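Side-chain contact in uncharacterized protein PA2218 (Pseudomonas aeruginosa, PDB 2HDW), which is uncharacterized but adopts an alpha/beta hydrolase fold and is probably a hydrolase: residues K302-P306 and R307-L311. Residues are numbered along the deposited sequence; the frame is centred on the assembly and turned at random.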
loop_
_atom_site.group_PDB
_atom_site.type_symbol
_atom_site.label_atom_id
_atom_site.label_comp_id
_atom_site.label_asym_id
_atom_site.label_seq_id
_atom_site.Cartn_x
_atom_site.Cartn_y
_atom_site.Cartn_z
ATOM N N LYS A 302 0.600 -19.483 0.083
ATOM C CA LYS A 302 0.109 -20.572 -0.759
ATOM C C LYS A 302 -1.377 -20.843 -0.550
ATOM O O LYS A 302 -2.004 -21.544 -1.351
ATOM C CB LYS A 302 0.897 -21.859 -0.494
ATOM C CG LYS A 302 2.337 -21.816 -0.979
ATOM C CD LYS A 302 3.073 -23.103 -0.604
ATOM C CE LYS A 302 4.490 -23.120 -1.163
ATOM N NZ LYS A 302 5.264 -24.313 -0.706
ATOM N N GLU A 303 -1.936 -20.282 0.519
ATOM C CA GLU A 303 -3.346 -20.475 0.819
ATOM C C GLU A 303 -4.250 -19.450 0.156
ATOM O O GLU A 303 -5.439 -19.358 0.465
ATOM C CB GLU A 303 -3.564 -20.531 2.334
ATOM C CG GLU A 303 -3.035 -21.843 2.912
ATOM C CD GLU A 303 -3.160 -21.944 4.414
ATOM O OE1 GLU A 303 -4.136 -21.410 4.976
ATOM O OE2 GLU A 303 -2.280 -22.577 5.030
ATOM N N ILE A 304 -3.670 -18.676 -0.755
ATOM C CA ILE A 304 -4.446 -17.727 -1.532
ATOM C C ILE A 304 -5.102 -18.628 -2.579
ATOM O O ILE A 304 -6.274 -18.459 -2.925
ATOM C CB ILE A 304 -3.538 -16.663 -2.210
ATOM C CG1 ILE A 304 -3.100 -15.626 -1.165
ATOM C CG2 ILE A 304 -4.284 -15.974 -3.355
ATOM C CD1 ILE A 304 -2.032 -14.654 -1.652
ATOM N N SER A 305 -4.343 -19.604 -3.072
ATOM C CA SER A 305 -4.878 -20.548 -4.060
ATOM C C SER A 305 -6.070 -21.246 -3.398
ATOM O O SER A 305 -6.071 -21.442 -2.181
ATOM C CB SER A 305 -3.811 -21.579 -4.436
ATOM O OG SER A 305 -4.333 -22.574 -5.308
ATOM N N PRO A 306 -7.081 -21.666 -4.182
ATOM C CA PRO A 306 -7.273 -21.582 -5.637
ATOM C C PRO A 306 -7.479 -20.186 -6.228
ATOM O O PRO A 306 -7.585 -20.052 -7.448
ATOM C CB PRO A 306 -8.499 -22.472 -5.885
ATOM C CG PRO A 306 -8.552 -23.359 -4.688
ATOM C CD PRO A 306 -8.174 -22.435 -3.570
ATOM N N ARG A 307 -7.566 -19.158 -5.389
ATOM C CA ARG A 307 -7.748 -17.790 -5.895
ATOM C C ARG A 307 -6.473 -17.358 -6.627
ATOM O O ARG A 307 -5.375 -17.727 -6.225
ATOM C CB ARG A 307 -8.061 -16.833 -4.743
ATOM C CG ARG A 307 -9.426 -17.075 -4.109
ATOM C CD ARG A 307 -9.542 -16.376 -2.763
ATOM N NE ARG A 307 -8.603 -16.927 -1.785
ATOM C CZ ARG A 307 -8.284 -16.332 -0.636
ATOM N NH1 ARG A 307 -8.825 -15.162 -0.321
ATOM N NH2 ARG A 307 -7.424 -16.906 0.197
ATOM N N PRO A 308 -6.610 -16.553 -7.698
ATOM C CA PRO A 308 -5.507 -16.058 -8.527
ATOM C C PRO A 308 -4.703 -14.855 -8.038
ATOM O O PRO A 308 -5.236 -13.937 -7.410
ATOM C CB PRO A 308 -6.202 -15.759 -9.843
ATOM C CG PRO A 308 -7.479 -15.132 -9.358
ATOM C CD PRO A 308 -7.900 -16.060 -8.214
ATOM N N ILE A 309 -3.413 -14.873 -8.370
ATOM C CA ILE A 309 -2.485 -13.800 -8.022
ATOM C C ILE A 309 -1.779 -13.320 -9.284
ATOM O O ILE A 309 -1.329 -14.130 -10.095
ATOM C CB ILE A 309 -1.364 -14.267 -7.074
ATOM C CG1 ILE A 309 -1.940 -14.815 -5.770
ATOM C CG2 ILE A 309 -0.440 -13.105 -6.769
ATOM C CD1 ILE A 309 -0.871 -15.391 -4.866
ATOM N N LEU A 310 -1.693 -12.005 -9.447
ATOM C CA LEU A 310 -0.997 -11.414 -10.583
ATOM C C LEU A 310 -0.007 -10.411 -10.002
ATOM O O LEU A 310 -0.406 -9.363 -9.500
ATOM C CB LEU A 310 -1.975 -10.692 -11.521
ATOM C CG LEU A 310 -1.319 -9.811 -12.598
ATOM C CD1 LEU A 310 -0.405 -10.665 -13.480
ATOM C CD2 LEU A 310 -2.383 -9.125 -13.443
ATOM N N LEU A 311 1.277 -10.740 -10.033
ATOM C CA LEU A 311 2.285 -9.825 -9.518
ATOM C C LEU A 311 2.871 -9.086 -10.717
ATOM O O LEU A 311 3.339 -9.710 -11.668
ATOM C CB LEU A 311 3.376 -10.594 -8.767
ATOM C CG LEU A 311 2.860 -11.461 -7.610
ATOM C CD1 LEU A 311 2.607 -12.869 -8.129
ATOM C CD2 LEU A 311 3.887 -11.510 -6.476
HETATM O O HOH W 1 -8.017 -19.894 -0.471
#
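The guanidinium group of R307 meets the carbonyl of E303 at its edge: NH2 donates to E303 O at 3.2 Å, with the acceptor lying almost exactly in the guanidinium plane. The carbonyl of I304 stands obliquely to the same flat group, about 31° out of its plane, and takes a bent bond from R307 NE to I304 O at 3.0 Å. That donor reaches a lone pair of the I304 oxygen in the carbonyl plane, while the backbone N of R307 donates to the same I304 O at 2.9 Å. Two N-H groups of one residue thus grip a single carbonyl oxygen, a compact example of an arginine folding back over the turn that precedes it. The fold-back depends on a bend at chi3 (-65°), which swings the guanidinium toward the backbone of 303-304. A water bound to E303 O also makes a weak bond to R307 NE. I304 to R307 form a type VI beta turn, with the cis peptide between S305 and P306 at its centre, closed by the R307 N to I304 O bond.

The apolar part is the I304-I309 pair, whose side chains cross at about a right angle, their CD1 atoms unusually close at 3.5 Å; CG2 of I304 rests 3.6 Å from CG1 of I309.

The segment leads from a 3-10 turn into strand 309-314 of the central sheet, where backbone hydrogen bonds tie I309 to P333 and E335, where strand 334-339 starts, and L310 to V198 and T200 of strand 197-201. Helix 180-191 lies against the isoleucine pair through L186, with V189 also touching I304, and the guanidinium sits at that helix's C-terminal end, where NH1 donates to V195 O and weakly to D192 O, and NH2 weakly to V189 O.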